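Side-chain contacts in short chain dehydrogenase (Leptospira borgpetersenii serovar Hardjo-bovis, PDB 6UH2), which binds NAD+ and, as a member of the short-chain dehydrogenase/reductase family, probably oxidises alcohols or reduces carbonyl groups with it: residues Phe114-Val117 with Val118-Leu122; Thr125-Leu128 with Ser129-Thr132. All coordinates share one frame; numbering follows the deposited sequence.

Contact 1: residues Phe114-Val117 with Val118-Leu122; sequences FNEV and VHVNL. With NAD (nicotinamide-adenine-dinucleotide), chain D.
V118 meets F114 one helical turn back. Its CG2 branch stands anti to its own carbonyl carbon, which turns it back toward the earlier turn. There CG2 approaches the F114 ring obliquely, 3.7 Å from F114 CE1. V172 of helix 171-191 touches both side chains. The V118 amide bonds to F114 O at 3.1 Å.

H119 follows, and its amide bonds to N115 O. Its CG is anti to the carbonyl carbon (chi1 -67°), which folds the imidazole back over the preceding turn. One face of the ring then lies against N115 O, with the oxygen 2.9 Å above the ring plane and offset toward the rim. H119 ND1 meets a water in the ring plane at 2.6 Å, and the same water donates to E116 OE2 at 2.9 Å. The water thus bridges the carboxylate and the imidazole.

This helix, 111-139, packs against helix 171-191, which carries Y173 and K177 of the NAD site. The fold is the Rossmann-type fold of the short-chain dehydrogenases. V120 is buried and faces the cofactor: its CG2 lies 3.7 Å from NAD N6A, and its CG1 lies near the adenine ring at N7A. The CG2 methyl of V120 also lies 3.8 Å from E116 OE1.

N121 lies alongside V117, both pointing the same way. N121 ND2 is 3.5 Å from V117 CG1, a polar atom set against a methyl. The amide is satisfied at both ends: ND2 bonds to T176 OG1, and OD1 accepts from I100 N. These two bonds fix its rotation beside Y173 and K177.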
loop_
_atom_site.group_PDB
_atom_site.type_symbol
_atom_site.label_atom_id
_atom_site.label_comp_id
_atom_site.label_asym_id
_atom_site.label_seq_id
_atom_site.Cartn_x
_atom_site.Cartn_y
_atom_site.Cartn_z
ATOM N N PHE B 114 8.292 -22.871 -20.528
ATOM C CA PHE B 114 8.465 -21.428 -20.643
ATOM C C PHE B 114 7.198 -20.769 -21.170
ATOM O O PHE B 114 6.693 -19.804 -20.581
ATOM C CB PHE B 114 9.659 -21.139 -21.564
ATOM C CG PHE B 114 10.095 -19.697 -21.579
ATOM C CD1 PHE B 114 9.476 -18.782 -22.418
ATOM C CD2 PHE B 114 11.137 -19.262 -20.771
ATOM C CE1 PHE B 114 9.882 -17.459 -22.450
ATOM C CE2 PHE B 114 11.549 -17.934 -20.795
ATOM C CZ PHE B 114 10.918 -17.029 -21.632
ATOM N N ASN B 115 6.668 -21.284 -22.286
ATOM C CA ASN B 115 5.504 -20.668 -22.914
ATOM C C ASN B 115 4.254 -20.782 -22.053
ATOM O O ASN B 115 3.392 -19.900 -22.103
ATOM C CB ASN B 115 5.263 -21.297 -24.286
ATOM C CG ASN B 115 6.357 -20.956 -25.260
ATOM O OD1 ASN B 115 6.996 -19.913 -25.133
ATOM N ND2 ASN B 115 6.583 -21.821 -26.234
ATOM N N GLU B 116 4.119 -21.860 -21.277
ATOM C CA GLU B 116 2.929 -21.988 -20.440
ATOM C C GLU B 116 2.915 -20.931 -19.344
ATOM O O GLU B 116 1.868 -20.339 -19.056
ATOM C CB GLU B 116 2.854 -23.391 -19.833
ATOM C CG GLU B 116 1.467 -23.767 -19.340
ATOM C CD GLU B 116 0.393 -23.505 -20.388
ATOM O OE1 GLU B 116 -0.476 -22.635 -20.154
ATOM O OE2 GLU B 116 0.432 -24.155 -21.456
ATOM N N VAL B 117 4.073 -20.659 -18.739
ATOM C CA VAL B 117 4.137 -19.640 -17.692
ATOM C C VAL B 117 3.876 -18.258 -18.281
ATOM O O VAL B 117 3.163 -17.435 -17.684
ATOM C CB VAL B 117 5.495 -19.703 -16.965
ATOM C CG1 VAL B 117 5.620 -18.552 -15.950
ATOM C CG2 VAL B 117 5.674 -21.064 -16.272
ATOM N N VAL B 118 4.460 -17.975 -19.450
ATOM C CA VAL B 118 4.201 -16.707 -20.135
ATOM C C VAL B 118 2.707 -16.542 -20.414
ATOM O O VAL B 118 2.118 -15.486 -20.150
ATOM C CB VAL B 118 5.035 -16.627 -21.427
ATOM C CG1 VAL B 118 4.564 -15.462 -22.297
ATOM C CG2 VAL B 118 6.536 -16.519 -21.089
ATOM N N HIS B 119 2.072 -17.584 -20.954
ATOM C CA HIS B 119 0.677 -17.450 -21.368
ATOM C C HIS B 119 -0.242 -17.162 -20.188
ATOM O O HIS B 119 -1.107 -16.286 -20.277
ATOM C CB HIS B 119 0.244 -18.692 -22.135
ATOM C CG HIS B 119 0.959 -18.823 -23.437
ATOM N ND1 HIS B 119 1.070 -20.011 -24.124
ATOM C CD2 HIS B 119 1.648 -17.905 -24.153
ATOM C CE1 HIS B 119 1.782 -19.813 -25.220
ATOM N NE2 HIS B 119 2.149 -18.543 -25.255
ATOM N N VAL B 120 -0.060 -17.856 -19.065
ATOM C CA VAL B 120 -0.929 -17.594 -17.916
ATOM C C VAL B 120 -0.606 -16.234 -17.310
ATOM O O VAL B 120 -1.502 -15.408 -17.085
ATOM C CB VAL B 120 -0.812 -18.726 -16.874
ATOM C CG1 VAL B 120 -1.593 -18.384 -15.609
ATOM C CG2 VAL B 120 -1.328 -20.035 -17.461
ATOM N N ASN B 121 0.683 -15.967 -17.066
ATOM C CA ASN B 121 1.068 -14.772 -16.320
ATOM C C ASN B 121 0.972 -13.513 -17.184
ATOM O O ASN B 121 0.338 -12.532 -16.782
ATOM C CB ASN B 121 2.485 -14.935 -15.744
ATOM C CG ASN B 121 2.583 -16.053 -14.695
ATOM O OD1 ASN B 121 1.622 -16.798 -14.446
ATOM N ND2 ASN B 121 3.763 -16.180 -14.085
ATOM N N LEU B 122 1.584 -13.516 -18.375
ATOM C CA LEU B 122 1.595 -12.309 -19.207
ATOM C C LEU B 122 0.364 -12.206 -20.108
ATOM O O LEU B 122 -0.362 -11.207 -20.049
ATOM C CB LEU B 122 2.869 -12.237 -20.066
ATOM C CG LEU B 122 4.180 -11.758 -19.451
ATOM C CD1 LEU B 122 5.239 -11.606 -20.547
ATOM C CD2 LEU B 122 4.007 -10.439 -18.662
HETATM P PA NAD D . -2.288 -21.131 -6.639
HETATM O O1A NAD D . -1.402 -22.088 -7.475
HETATM O O2A NAD D . -2.845 -21.590 -5.290
HETATM O O5B NAD D . -3.534 -20.557 -7.534
HETATM C C5B NAD D . -3.406 -20.134 -8.878
HETATM C C4B NAD D . -4.797 -20.280 -9.434
HETATM O O4B NAD D . -4.678 -19.813 -10.830
HETATM C C3B NAD D . -5.293 -21.734 -9.475
HETATM O O3B NAD D . -6.647 -21.825 -8.970
HETATM C C2B NAD D . -5.300 -22.052 -10.976
HETATM O O2B NAD D . -6.322 -22.996 -11.328
HETATM C C1B NAD D . -5.477 -20.657 -11.620
HETATM N N9A NAD D . -5.064 -20.773 -13.015
HETATM C C8A NAD D . -3.994 -21.493 -13.546
HETATM N N7A NAD D . -3.972 -21.419 -14.849
HETATM C C5A NAD D . -5.078 -20.645 -15.200
HETATM C C6A NAD D . -5.604 -20.235 -16.420
HETATM N N6A NAD D . -5.036 -20.563 -17.597
HETATM N N1A NAD D . -6.706 -19.469 -16.409
HETATM C C2A NAD D . -7.281 -19.134 -15.252
HETATM N N3A NAD D . -6.858 -19.491 -14.037
HETATM C C4A NAD D . -5.749 -20.247 -14.062
HETATM O O3 NAD D . -1.503 -19.732 -6.420
HETATM P PN NAD D . -1.470 -18.658 -5.217
HETATM O O1N NAD D . -0.291 -18.947 -4.253
HETATM O O2N NAD D . -2.914 -18.450 -4.750
HETATM O O5D NAD D . -0.933 -17.381 -6.165
HETATM C C5D NAD D . -1.871 -16.422 -6.606
HETATM C C4D NAD D . -1.066 -15.292 -7.244
HETATM O O4D NAD D . -0.027 -14.777 -6.319
HETATM C C3D NAD D . -0.269 -15.819 -8.437
HETATM O O3D NAD D . -0.155 -14.812 -9.449
HETATM C C2D NAD D . 1.171 -16.072 -7.897
HETATM O O2D NAD D . 2.180 -15.953 -8.886
HETATM C C1D NAD D . 1.255 -14.904 -6.874
HETATM N N1N NAD D . 2.206 -15.155 -5.734
HETATM C C2N NAD D . 2.080 -16.251 -4.936
HETATM C C3N NAD D . 2.974 -16.434 -3.911
HETATM C C7N NAD D . 2.831 -17.640 -3.047
HETATM O O7N NAD D . 3.731 -17.896 -2.262
HETATM N N7N NAD D . 1.712 -18.390 -3.162
HETATM C C4N NAD D . 3.987 -15.479 -3.713
HETATM C C5N NAD D . 4.091 -14.395 -4.532
HETATM C C6N NAD D . 3.167 -14.237 -5.562
HETATM O O HOH W 1 -0.241 -22.074 -23.342
#

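Contact 2: residues Thr125-Leu128 with Ser129-Thr132; sequences TFLL and SQYT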
loop_
_atom_site.group_PDB
_atom_site.type_symbol
_atom_site.label_atom_id
_atom_site.label_comp_id
_atom_site.label_asym_id
_atom_site.label_seq_id
_atom_site.Cartn_x
_atom_site.Cartn_y
_atom_site.Cartn_z
ATOM N N THR B 125 -2.965 -11.787 -18.011
ATOM C CA THR B 125 -3.164 -10.450 -17.457
ATOM C C THR B 125 -3.436 -9.446 -18.570
ATOM O O THR B 125 -4.307 -8.578 -18.433
ATOM C CB THR B 125 -1.945 -10.038 -16.616
ATOM O OG1 THR B 125 -1.892 -10.852 -15.439
ATOM C CG2 THR B 125 -2.038 -8.578 -16.168
ATOM N N PHE B 126 -2.717 -9.572 -19.692
ATOM C CA PHE B 126 -2.944 -8.698 -20.841
ATOM C C PHE B 126 -4.359 -8.850 -21.384
ATOM O O PHE B 126 -5.053 -7.859 -21.646
ATOM C CB PHE B 126 -1.934 -9.008 -21.945
ATOM C CG PHE B 126 -2.445 -8.693 -23.324
ATOM C CD1 PHE B 126 -2.575 -7.378 -23.744
ATOM C CD2 PHE B 126 -2.790 -9.712 -24.200
ATOM C CE1 PHE B 126 -3.052 -7.088 -25.021
ATOM C CE2 PHE B 126 -3.261 -9.439 -25.473
ATOM C CZ PHE B 126 -3.397 -8.129 -25.886
ATOM N N LEU B 127 -4.790 -10.092 -21.585
ATOM C CA LEU B 127 -6.067 -10.356 -22.241
ATOM C C LEU B 127 -7.238 -9.892 -21.380
ATOM O O LEU B 127 -8.157 -9.218 -21.869
ATOM C CB LEU B 127 -6.170 -11.849 -22.553
ATOM C CG LEU B 127 -7.228 -12.340 -23.529
ATOM C CD1 LEU B 127 -6.924 -11.823 -24.916
ATOM C CD2 LEU B 127 -7.252 -13.862 -23.518
ATOM N N LEU B 128 -7.226 -10.248 -20.093
ATOM C CA LEU B 128 -8.308 -9.822 -19.211
ATOM C C LEU B 128 -8.301 -8.310 -19.041
ATOM O O LEU B 128 -9.365 -7.685 -18.978
ATOM C CB LEU B 128 -8.207 -10.523 -17.847
ATOM C CG LEU B 128 -8.885 -11.897 -17.714
ATOM C CD1 LEU B 128 -10.404 -11.753 -17.661
ATOM C CD2 LEU B 128 -8.492 -12.819 -18.870
ATOM N N SER B 129 -7.113 -7.705 -18.966
ATOM C CA SER B 129 -7.046 -6.248 -18.879
ATOM C C SER B 129 -7.579 -5.607 -20.151
ATOM O O SER B 129 -8.253 -4.570 -20.099
ATOM C CB SER B 129 -5.612 -5.791 -18.608
ATOM O OG SER B 129 -5.172 -6.245 -17.334
ATOM N N GLN B 130 -7.334 -6.237 -21.300
ATOM C CA GLN B 130 -7.739 -5.642 -22.572
ATOM C C GLN B 130 -9.255 -5.695 -22.757
ATOM O O GLN B 130 -9.877 -4.698 -23.151
ATOM C CB GLN B 130 -7.030 -6.341 -23.736
ATOM C CG GLN B 130 -7.392 -5.737 -25.105
ATOM C CD GLN B 130 -6.861 -6.544 -26.274
ATOM O OE1 GLN B 130 -7.189 -7.718 -26.431
ATOM N NE2 GLN B 130 -6.018 -5.920 -27.092
ATOM N N TYR B 131 -9.873 -6.851 -22.489
ATOM C CA TYR B 131 -11.325 -6.932 -22.589
ATOM C C TYR B 131 -11.998 -6.031 -21.565
ATOM O O TYR B 131 -13.020 -5.404 -21.858
ATOM C CB TYR B 131 -11.798 -8.381 -22.429
ATOM C CG TYR B 131 -11.737 -9.084 -23.755
ATOM C CD1 TYR B 131 -12.804 -9.033 -24.647
ATOM C CD2 TYR B 131 -10.583 -9.736 -24.146
ATOM C CE1 TYR B 131 -12.722 -9.641 -25.892
ATOM C CE2 TYR B 131 -10.493 -10.341 -25.380
ATOM C CZ TYR B 131 -11.556 -10.296 -26.250
ATOM O OH TYR B 131 -11.425 -10.912 -27.482
ATOM N N THR B 132 -11.432 -5.946 -20.364
ATOM C CA THR B 132 -12.034 -5.125 -19.317
ATOM C C THR B 132 -11.890 -3.637 -19.630
ATOM O O THR B 132 -12.853 -2.871 -19.496
ATOM C CB THR B 132 -11.394 -5.478 -17.970
ATOM O OG1 THR B 132 -11.646 -6.861 -17.691
ATOM C CG2 THR B 132 -11.991 -4.661 -16.880
#
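S129 and T132 each reach back one turn to a backbone carbonyl, of T125 and L128 respectively. Both pairs lie on helix 111-139 of the Rossmann-type fold, on the side turned to strand 93-96. This is the tightly packed part. S129 OG stands beside its own backbone N (chi1 -65°), which brings it within 2.7 Å of T125 O. The S129 amide bonds to the same oxygen at 3.0 Å. Hydroxyl and amide come from opposite faces of the carbonyl plane, so T125 O is gripped twice. L128 O is held in the same way by the T132 hydroxyl and amide. The two buried hydroxyls thus find acceptors within their own helix. F183 and L187 of helix 171-191 lie against S129, and F81 of helix 74-86 lies against T132.

The looser part is F126 with Q130. F126 is exposed, and Q130 runs alongside it in the same direction. The ring and amide planes are 58° apart, and F126 CZ is 3.6 Å from Q130 NE2. R74 donates to Q130 OE1 and also to Y131 OH. L127 and Y131 make an intermediate pair: L127 is buried, Y131 partly exposed. They lie side by side, with L127 CD1 3.9 Å from Y131 CE2. At the edge of the Y131 ring, in its plane, L127 O sits 3.4 Å from Y131 CD2.

In the fold
Contact 1 and contact 2 follow each other on helix 111-139, with centres about 15 Å apart and no direct touch between their side chains. Among the bonds that link them, the T125 hydroxyl (OG1) bonds to N121 O. Contact 1 is nearer the cofactor. V120 belongs to the NAD pocket, and the N121 side chain is about 4 Å from those of Y173 and K177, which both bond to NAD. Contact 2 stands further back. The L128 side chain is about 7 Å from NAD, yet about 4 Å from that of I71, an NAD-binding residue. Helix 171-191 touches residues of both contacts, while strand 93-96 touches those of contact 2.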